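Local coordinates for glycosyl hydrolases family 2, sugar binding domain protein (Bacteroides uniformis str. 3978 T3 ii, PDB 6D1P) that is a gut bacterial beta-glucuronidase of glycosyl hydrolase family 2, an enzyme that probably hydrolyses O-glycosidic bonds to release glucuronic acid from its conjugates, at residues A[24-29]-A[297-302]; A[200-205]-A[288-293]; A[222-227]-A[241-246]. All coordinates share one frame; numbering follows the deposited sequence.

Interaction 1: A[24-29]-A[297-302]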
loop_
_atom_site.group_PDB
_atom_site.type_symbol
_atom_site.label_atom_id
_atom_site.label_comp_id
_atom_site.label_asym_id
_atom_site.label_seq_id
_atom_site.Cartn_x
_atom_site.Cartn_y
_atom_site.Cartn_z
ATOM N N PRO A 24 9.369 33.557 15.791
ATOM C CA PRO A 24 9.815 33.645 17.188
ATOM C C PRO A 24 8.719 34.160 18.111
ATOM O O PRO A 24 8.434 35.363 18.148
ATOM C CB PRO A 24 10.992 34.628 17.125
ATOM C CG PRO A 24 11.240 34.871 15.653
ATOM C CD PRO A 24 9.955 34.618 14.962
ATOM N N THR A 25 8.070 33.249 18.832
ATOM C CA THR A 25 7.237 33.616 19.967
ATOM C C THR A 25 7.227 32.460 20.951
ATOM O O THR A 25 7.224 31.293 20.552
ATOM C CB THR A 25 5.794 33.967 19.578
ATOM O OG1 THR A 25 4.991 33.986 20.766
ATOM C CG2 THR A 25 5.222 32.939 18.610
ATOM N N ASP A 26 7.224 32.792 22.235
ATOM C CA ASP A 26 7.161 31.770 23.264
ATOM C C ASP A 26 5.767 31.185 23.411
ATOM O O ASP A 26 5.568 30.308 24.255
ATOM C CB ASP A 26 7.636 32.355 24.600
ATOM C CG ASP A 26 9.077 32.828 24.542
ATOM O OD1 ASP A 26 9.674 32.738 23.445
ATOM O OD2 ASP A 26 9.608 33.295 25.576
ATOM N N ARG A 27 4.815 31.624 22.598
ATOM C CA ARG A 27 3.409 31.247 22.722
ATOM C C ARG A 27 2.965 30.494 21.451
ATOM O O ARG A 27 2.620 31.101 20.431
ATOM C CB ARG A 27 2.569 32.542 23.009
ATOM C CG ARG A 27 1.071 32.353 23.260
ATOM C CD ARG A 27 0.265 32.695 21.994
ATOM N NE ARG A 27 -1.146 32.989 22.250
ATOM C CZ ARG A 27 -2.053 32.094 22.651
ATOM N NH1 ARG A 27 -1.714 30.825 22.874
ATOM N NH2 ARG A 27 -3.309 32.474 22.845
ATOM N N LYS A 28 2.968 29.155 21.512
ATOM C CA LYS A 28 2.510 28.335 20.390
ATOM C C LYS A 28 1.880 27.042 20.897
ATOM O O LYS A 28 2.221 26.563 21.982
ATOM C CB LYS A 28 3.663 28.034 19.423
ATOM C CG LYS A 28 5.030 27.993 20.072
ATOM C CD LYS A 28 6.137 27.947 19.025
ATOM C CE LYS A 28 6.155 29.193 18.160
ATOM N NZ LYS A 28 7.316 29.190 17.205
ATOM N N GLN A 29 0.966 26.471 20.093
ATOM C CA GLN A 29 0.223 25.265 20.467
ATOM C C GLN A 29 0.541 24.122 19.499
ATOM O O GLN A 29 0.408 24.275 18.277
ATOM C CB GLN A 29 -1.291 25.528 20.512
ATOM C CG GLN A 29 -2.094 24.263 20.874
ATOM C CD GLN A 29 -3.608 24.463 20.751
ATOM O OE1 GLN A 29 -4.089 25.599 20.843
ATOM N NE2 GLN A 29 -4.358 23.373 20.532
ATOM N N LEU A 297 4.209 40.516 23.085
ATOM C CA LEU A 297 4.908 39.515 22.292
ATOM C C LEU A 297 6.311 39.341 22.855
ATOM O O LEU A 297 7.085 40.303 22.928
ATOM C CB LEU A 297 4.961 39.926 20.824
ATOM C CG LEU A 297 5.702 38.968 19.880
ATOM C CD1 LEU A 297 4.936 37.660 19.707
ATOM C CD2 LEU A 297 5.960 39.625 18.534
ATOM N N ARG A 298 6.631 38.128 23.280
ATOM C CA ARG A 298 7.948 37.814 23.801
ATOM C C ARG A 298 8.545 36.663 23.013
ATOM O O ARG A 298 7.833 35.751 22.577
ATOM C CB ARG A 298 7.897 37.429 25.280
ATOM C CG ARG A 298 9.265 37.154 25.892
ATOM C CD ARG A 298 9.159 36.645 27.318
ATOM N NE ARG A 298 7.858 36.965 27.893
ATOM C CZ ARG A 298 7.563 38.120 28.482
ATOM N NH1 ARG A 298 8.486 39.076 28.573
ATOM N NH2 ARG A 298 6.342 38.316 28.966
ATOM N N THR A 299 9.860 36.712 22.836
ATOM C CA THR A 299 10.595 35.564 22.337
ATOM C C THR A 299 11.889 35.442 23.118
ATOM O O THR A 299 12.597 36.432 23.330
ATOM C CB THR A 299 10.878 35.669 20.832
ATOM O OG1 THR A 299 11.658 34.543 20.417
ATOM C CG2 THR A 299 11.633 36.949 20.511
ATOM N N THR A 300 12.183 34.226 23.551
ATOM C CA THR A 300 13.365 33.923 24.338
ATOM C C THR A 300 14.312 33.074 23.503
ATOM O O THR A 300 13.885 32.104 22.866
ATOM C CB THR A 300 12.973 33.189 25.615
ATOM O OG1 THR A 300 11.997 33.967 26.317
ATOM C CG2 THR A 300 14.176 32.958 26.485
ATOM N N GLN A 301 15.589 33.434 23.512
ATOM C CA GLN A 301 16.598 32.768 22.700
ATOM C C GLN A 301 17.797 32.416 23.562
ATOM O O GLN A 301 18.282 33.259 24.323
ATOM C CB GLN A 301 17.043 33.671 21.550
ATOM C CG GLN A 301 15.926 34.134 20.669
ATOM C CD GLN A 301 15.582 33.102 19.634
ATOM O OE1 GLN A 301 16.471 32.417 19.111
ATOM N NE2 GLN A 301 14.288 32.966 19.337
ATOM N N HIS A 302 18.290 31.188 23.431
ATOM C CA HIS A 302 19.553 30.833 24.052
ATOM C C HIS A 302 20.707 31.030 23.077
ATOM O O HIS A 302 20.531 31.044 21.857
ATOM C CB HIS A 302 19.541 29.392 24.545
ATOM C CG HIS A 302 18.471 29.115 25.551
ATOM N ND1 HIS A 302 17.142 28.973 25.206
ATOM C CD2 HIS A 302 18.533 28.962 26.895
ATOM C CE1 HIS A 302 16.432 28.737 26.295
ATOM N NE2 HIS A 302 17.252 28.726 27.334
HETATM O O HOH W 1 4.691 35.838 22.847
#
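Asp26 reaches across to Thr300 and holds it with both carboxylate oxygens, joining the loop 24-27 before strand 28-30 to strand 295-303, an outermost strand of one sheet of the immunoglobulin-like beta-sandwich that follows the sugar-binding domain in family 2 enzymes. The two side chains cross at about a right angle, and each oxygen offers its syn lone pair: OD1 of Asp26 accepts from the backbone N of Thr300 at 2.9 Å, while OD2 of Asp26 accepts from Thr300 OG1 at 2.6 Å. A main-chain bond from Asp26 N to Arg298 O completes the grip; it is fairly straight, with an angle of 161° at the hydrogen. Asp26 CG stands opposite its own carbonyl carbon (chi1 -62°), which carries the carboxylate over to the strand.

One residue earlier, Thr25 and Leu297 also meet at nearly a right angle, with Leu297 CD1 3.8 Å from Thr25 CB. The hydroxyl of Thr25 faces backbone instead: its OG1 accepts from Arg27 N in an ST turn, and a water bridges it to Arg298 N. The side chain of Arg298 passes its aliphatic part by Asp26 and pairs at its end with Glu289.

Pro24 packs on Thr299, its CB 3.4 Å from Thr299 OG1. That hydroxyl is gripped from within its own strand by the amide of Gln301, whose OE1 is taken by Asn416; the NE2 of Gln301 donates to Thr299 OG1 at 3.3 Å, with the oxygen in the amide plane.

Interaction 2: A[200-205]-A[288-293]; sequences PAVHFE and AELIDN
In the core between the two sheets of the immunoglobulin-like beta-sandwich of family 2 glycosidases, the ring of Phe204 from strand 203-213 meets Ala288 and Leu290 of strand 284-292. No hydrogen bond crosses between the segments, and the strand axes pass 8.3 Å apart at 142°, evidence for contact between facing sheets and not for pairing within one.

The outer end of the phenyl ring does the touching. Ala288 CB sits over one face, 4.2 Å from the ring centroid and 28° off the ring normal, a CH-pi contact. Phe204 CZ is also 3.7 Å from Leu290 CB and 3.6 Å from Glu289 N, both approached obliquely, so the outer end of the ring bears on the backbone as well as on side chains. Phe204 and Leu290 run past each other in opposite senses. Phe204 CG lies opposite its own carbonyl carbon (chi1 -50°), a torsion that directs the ring toward strand 284-292.

Leu290 carries the apolar contact on to Val202, just before strand 203-213: its CD2 branch lies 3.7 Å from Val202 O and 4.1 Å from Val202 CG1. His203 points the other way, and its ND1 donates to Pro200 O at 3.0 Å, nearly in the imidazole plane, a local bond that ties the turn before the strand to its first residue.

Leu297 and Thr299 of strand 295-303 touch the Phe204 ring too, and the ring of Phe228 meets it as well. Leu260 packs on both Val202 and Leu290, whereas strand 240-246 supplies Leu243 beside Ala288 and Phe241 beside Leu290.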
loop_
_atom_site.group_PDB
_atom_site.type_symbol
_atom_site.label_atom_id
_atom_site.label_comp_id
_atom_site.label_asym_id
_atom_site.label_seq_id
_atom_site.Cartn_x
_atom_site.Cartn_y
_atom_site.Cartn_z
ATOM N N PRO A 200 1.132 39.301 16.494
ATOM C CA PRO A 200 0.540 40.601 16.160
ATOM C C PRO A 200 0.788 40.981 14.707
ATOM O O PRO A 200 1.601 40.384 13.997
ATOM C CB PRO A 200 1.256 41.571 17.108
ATOM C CG PRO A 200 1.781 40.734 18.189
ATOM C CD PRO A 200 2.127 39.422 17.572
ATOM N N ALA A 201 0.066 42.017 14.268
ATOM C CA ALA A 201 0.291 42.574 12.936
ATOM C C ALA A 201 1.757 42.913 12.719
ATOM O O ALA A 201 2.285 42.761 11.611
ATOM C CB ALA A 201 -0.573 43.818 12.730
ATOM N N VAL A 202 2.428 43.382 13.765
ATOM C CA VAL A 202 3.861 43.629 13.742
ATOM C C VAL A 202 4.486 42.706 14.777
ATOM O O VAL A 202 3.983 42.595 15.898
ATOM C CB VAL A 202 4.185 45.111 14.008
ATOM C CG1 VAL A 202 5.675 45.310 14.240
ATOM C CG2 VAL A 202 3.713 45.968 12.834
ATOM N N HIS A 203 5.573 42.042 14.395
ATOM C CA HIS A 203 6.053 40.847 15.073
ATOM C C HIS A 203 7.525 40.677 14.748
ATOM O O HIS A 203 8.034 41.261 13.790
ATOM C CB HIS A 203 5.279 39.611 14.608
ATOM C CG HIS A 203 5.198 39.506 13.116
ATOM N ND1 HIS A 203 4.102 39.929 12.395
ATOM C CD2 HIS A 203 6.110 39.091 12.204
ATOM C CE1 HIS A 203 4.332 39.758 11.106
ATOM N NE2 HIS A 203 5.544 39.251 10.962
ATOM N N PHE A 204 8.199 39.849 15.537
ATOM C CA PHE A 204 9.565 39.477 15.207
ATOM C C PHE A 204 9.556 38.504 14.037
ATOM O O PHE A 204 8.846 37.494 14.063
ATOM C CB PHE A 204 10.261 38.848 16.409
ATOM C CG PHE A 204 10.129 39.647 17.662
ATOM C CD1 PHE A 204 10.767 40.869 17.791
ATOM C CD2 PHE A 204 9.366 39.177 18.715
ATOM C CE1 PHE A 204 10.644 41.615 18.946
ATOM C CE2 PHE A 204 9.240 39.917 19.883
ATOM C CZ PHE A 204 9.880 41.139 19.997
ATOM N N GLU A 205 10.332 38.819 13.000
ATOM C CA GLU A 205 10.523 37.874 11.909
ATOM C C GLU A 205 11.777 37.034 12.130
ATOM O O GLU A 205 11.719 35.801 12.099
ATOM C CB GLU A 205 10.576 38.617 10.569
ATOM C CG GLU A 205 10.143 37.767 9.383
ATOM C CD GLU A 205 9.421 38.572 8.308
ATOM O OE1 GLU A 205 8.174 38.458 8.215
ATOM O OE2 GLU A 205 10.095 39.321 7.563
ATOM N N ALA A 288 13.594 39.178 23.733
ATOM C CA ALA A 288 13.038 40.315 23.026
ATOM C C ALA A 288 11.564 40.431 23.372
ATOM O O ALA A 288 10.880 39.434 23.617
ATOM C CB ALA A 288 13.208 40.181 21.510
ATOM N N GLU A 289 11.073 41.660 23.376
ATOM C CA GLU A 289 9.755 41.912 23.925
ATOM C C GLU A 289 9.144 43.100 23.211
ATOM O O GLU A 289 9.763 44.164 23.124
ATOM C CB GLU A 289 9.856 42.172 25.427
ATOM C CG GLU A 289 8.743 41.563 26.218
ATOM C CD GLU A 289 8.711 42.087 27.626
ATOM O OE1 GLU A 289 9.720 41.912 28.345
ATOM O OE2 GLU A 289 7.684 42.694 28.000
ATOM N N LEU A 290 7.939 42.920 22.706
ATOM C CA LEU A 290 7.246 43.970 21.987
ATOM C C LEU A 290 5.811 44.021 22.482
ATOM O O LEU A 290 5.197 42.979 22.731
ATOM C CB LEU A 290 7.286 43.725 20.476
ATOM C CG LEU A 290 6.513 44.740 19.637
ATOM C CD1 LEU A 290 7.186 46.107 19.741
ATOM C CD2 LEU A 290 6.415 44.287 18.193
ATOM N N ILE A 291 5.279 45.233 22.623
ATOM C CA ILE A 291 3.949 45.452 23.169
ATOM C C ILE A 291 3.110 46.215 22.157
ATOM O O ILE A 291 3.592 47.162 21.528
ATOM C CB ILE A 291 4.012 46.215 24.507
ATOM C CG1 ILE A 291 4.937 45.489 25.480
ATOM C CG2 ILE A 291 2.615 46.364 25.104
ATOM C CD1 ILE A 291 5.482 46.362 26.576
ATOM N N ASP A 292 1.862 45.787 21.990
ATOM C CA ASP A 292 0.852 46.584 21.313
ATOM C C ASP A 292 -0.504 46.176 21.857
ATOM O O ASP A 292 -0.724 45.005 22.179
ATOM C CB ASP A 292 0.896 46.407 19.793
ATOM C CG ASP A 292 0.253 47.565 19.058
ATOM O OD1 ASP A 292 0.544 48.726 19.427
ATOM O OD2 ASP A 292 -0.536 47.316 18.116
ATOM N N ASN A 293 -1.399 47.161 21.977
ATOM C CA ASN A 293 -2.770 46.950 22.457
ATOM C C ASN A 293 -2.800 46.202 23.789
ATOM O O ASN A 293 -3.734 45.451 24.074
ATOM C CB ASN A 293 -3.615 46.223 21.405
ATOM C CG ASN A 293 -3.906 47.093 20.173
ATOM O OD1 ASN A 293 -3.267 48.123 19.957
ATOM N ND2 ASN A 293 -4.877 46.672 19.365
#

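Interaction 3: A[222-227]-A[241-246]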
loop_
_atom_site.group_PDB
_atom_site.type_symbol
_atom_site.label_atom_id
_atom_site.label_comp_id
_atom_site.label_asym_id
_atom_site.label_seq_id
_atom_site.Cartn_x
_atom_site.Cartn_y
_atom_site.Cartn_z
ATOM N N ILE A 222 28.410 40.468 21.791
ATOM C CA ILE A 222 27.105 39.970 21.376
ATOM C C ILE A 222 26.585 40.928 20.321
ATOM O O ILE A 222 26.100 42.012 20.651
ATOM C CB ILE A 222 26.111 39.863 22.537
ATOM C CG1 ILE A 222 26.721 39.110 23.718
ATOM C CG2 ILE A 222 24.823 39.176 22.069
ATOM C CD1 ILE A 222 25.863 39.151 24.971
ATOM N N SER A 223 26.654 40.534 19.059
ATOM C CA SER A 223 25.981 41.278 18.008
ATOM C C SER A 223 24.596 40.674 17.804
ATOM O O SER A 223 24.457 39.453 17.701
ATOM C CB SER A 223 26.801 41.249 16.718
ATOM O OG SER A 223 26.033 41.721 15.628
ATOM N N ILE A 224 23.571 41.523 17.779
ATOM C CA ILE A 224 22.187 41.073 17.690
ATOM C C ILE A 224 21.495 41.825 16.564
ATOM O O ILE A 224 21.402 43.057 16.601
ATOM C CB ILE A 224 21.433 41.270 19.012
ATOM C CG1 ILE A 224 22.040 40.383 20.084
ATOM C CG2 ILE A 224 19.975 40.926 18.850
ATOM C CD1 ILE A 224 21.266 40.397 21.365
ATOM N N ASP A 225 20.990 41.081 15.579
ATOM C CA ASP A 225 20.253 41.637 14.451
ATOM C C ASP A 225 18.811 41.164 14.514
ATOM O O ASP A 225 18.554 39.963 14.649
ATOM C CB ASP A 225 20.884 41.221 13.122
ATOM C CG ASP A 225 22.355 41.573 13.046
ATOM O OD1 ASP A 225 22.715 42.694 13.468
ATOM O OD2 ASP A 225 23.152 40.727 12.580
ATOM N N ILE A 226 17.879 42.105 14.395
ATOM C CA ILE A 226 16.460 41.847 14.593
ATOM C C ILE A 226 15.683 42.407 13.415
ATOM O O ILE A 226 15.841 43.581 13.066
ATOM C CB ILE A 226 15.952 42.469 15.905
ATOM C CG1 ILE A 226 16.584 41.758 17.098
ATOM C CG2 ILE A 226 14.427 42.410 15.970
ATOM C CD1 ILE A 226 15.927 42.082 18.397
ATOM N N ALA A 227 14.819 41.581 12.829
ATOM C CA ALA A 227 13.996 41.968 11.694
ATOM C C ALA A 227 12.520 41.840 12.047
ATOM O O ALA A 227 12.115 40.883 12.713
ATOM C CB ALA A 227 14.315 41.109 10.478
ATOM N N PHE A 241 10.673 49.002 21.615
ATOM C CA PHE A 241 10.668 47.595 21.999
ATOM C C PHE A 241 11.891 47.330 22.863
ATOM O O PHE A 241 12.875 48.069 22.811
ATOM C CB PHE A 241 10.669 46.663 20.772
ATOM C CG PHE A 241 12.041 46.448 20.154
ATOM C CD1 PHE A 241 12.900 45.461 20.638
ATOM C CD2 PHE A 241 12.460 47.217 19.074
ATOM C CE1 PHE A 241 14.147 45.264 20.076
ATOM C CE2 PHE A 241 13.712 47.024 18.507
ATOM C CZ PHE A 241 14.555 46.046 19.007
ATOM N N SER A 242 11.838 46.241 23.628
ATOM C CA SER A 242 12.855 45.966 24.630
ATOM C C SER A 242 13.695 44.746 24.279
ATOM O O SER A 242 13.294 43.885 23.493
ATOM C CB SER A 242 12.227 45.754 26.007
ATOM O OG SER A 242 13.253 45.528 26.959
ATOM N N LEU A 243 14.857 44.666 24.932
ATOM C CA LEU A 243 15.859 43.641 24.645
ATOM C C LEU A 243 16.698 43.440 25.903
ATOM O O LEU A 243 17.406 44.366 26.315
ATOM C CB LEU A 243 16.732 44.076 23.480
ATOM C CG LEU A 243 17.485 42.993 22.723
ATOM C CD1 LEU A 243 16.500 42.264 21.842
ATOM C CD2 LEU A 243 18.588 43.599 21.904
ATOM N N ARG A 244 16.637 42.247 26.504
ATOM C CA ARG A 244 17.393 41.956 27.719
ATOM C C ARG A 244 18.195 40.671 27.561
ATOM O O ARG A 244 17.715 39.699 26.972
ATOM C CB ARG A 244 16.471 41.832 28.929
ATOM C CG ARG A 244 15.697 43.090 29.259
ATOM C CD ARG A 244 14.856 42.895 30.520
ATOM N NE ARG A 244 13.441 43.161 30.261
ATOM C CZ ARG A 244 12.884 44.368 30.321
ATOM N NH1 ARG A 244 13.629 45.421 30.641
ATOM N NH2 ARG A 244 11.586 44.525 30.063
ATOM N N VAL A 245 19.408 40.662 28.106
ATOM C CA VAL A 245 20.301 39.510 28.042
ATOM C C VAL A 245 20.561 39.012 29.455
ATOM O O VAL A 245 21.110 39.749 30.281
ATOM C CB VAL A 245 21.626 39.846 27.345
ATOM C CG1 VAL A 245 22.586 38.691 27.493
ATOM C CG2 VAL A 245 21.384 40.136 25.882
ATOM N N PHE A 246 20.207 37.754 29.718
ATOM C CA PHE A 246 20.339 37.151 31.039
ATOM C C PHE A 246 21.477 36.142 31.074
ATOM O O PHE A 246 21.689 35.399 30.115
ATOM C CB PHE A 246 19.042 36.462 31.454
ATOM C CG PHE A 246 17.866 37.385 31.513
ATOM C CD1 PHE A 246 17.568 38.074 32.682
ATOM C CD2 PHE A 246 17.055 37.570 30.401
ATOM C CE1 PHE A 246 16.480 38.928 32.738
ATOM C CE2 PHE A 246 15.971 38.423 30.449
ATOM C CZ PHE A 246 15.678 39.103 31.620
#
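Ile222, Ile224 and Ile226 share one conformation: in each, CG1 stands opposite the carbonyl carbon (chi1 -50° to -67°) and the chain then continues extended to CD1. Three methyl ends are thereby carried in a row toward strand 240-246, and all the contacts from this side are made by CD1 atoms. Leu243 CG lies anti to its backbone N, and its two methyls reach different isoleucines. Leu243 CD1 comes within 3.5 Å of Ile226 CD1, and Leu243 CD2 lies 4.2 Å from Ile224 CD1. The side chains of Ile226 and Leu243 run past each other in opposite senses.

Together these residues form part of the hydrophobic core of the immunoglobulin-like beta-sandwich, with the segment 222-227 in the three-stranded sheet and 241-246 in the four-stranded one. The short strand axes approach to 11.1 Å, cross at 147°, and are joined by no hydrogen bond, as expected for opposing layers. Residues alternate along both strands: the inward-facing ones carry the contact, while the residues between them take no part in it; among these, Asp225 bonds to Ser265 and Arg244 makes a long, weak ion pair with Glu289.

Val245 meets Ile222 through CG1, 4.2 Å from Ile222 CD1. Phe303 of strand 295-303 touches both of them. At the other end Phe241 approaches from the opposing sheet, its CE1 4.0 Å from Ile226 CD1 in an oblique approach; Phe228 meets the same ring edge-to-face, and Leu290 and Tyr266 also pack against Phe241.

In the fold
From the N terminus, residues 24-29 run into strand 28-30, which pairs with strand 194-199, and interaction 1 closes the longest loop when the chain returns to them at 297-302. Interaction 2 is nested inside that loop, running from 200-205 to 288-293, and interaction 3, from 222-227 to 241-246, is nested inside interaction 2; none cross. Interactions 2 and 3 both join the two sheets of the sandwich, linked by backbone pairing of 203-213 with 219-229 in one sheet and of 284-292 with 240-246 in the other. Interaction 1 adds residues 24-26 at strand 295-303, neighbour of 284-292, tying the sandwich to the preceding domain.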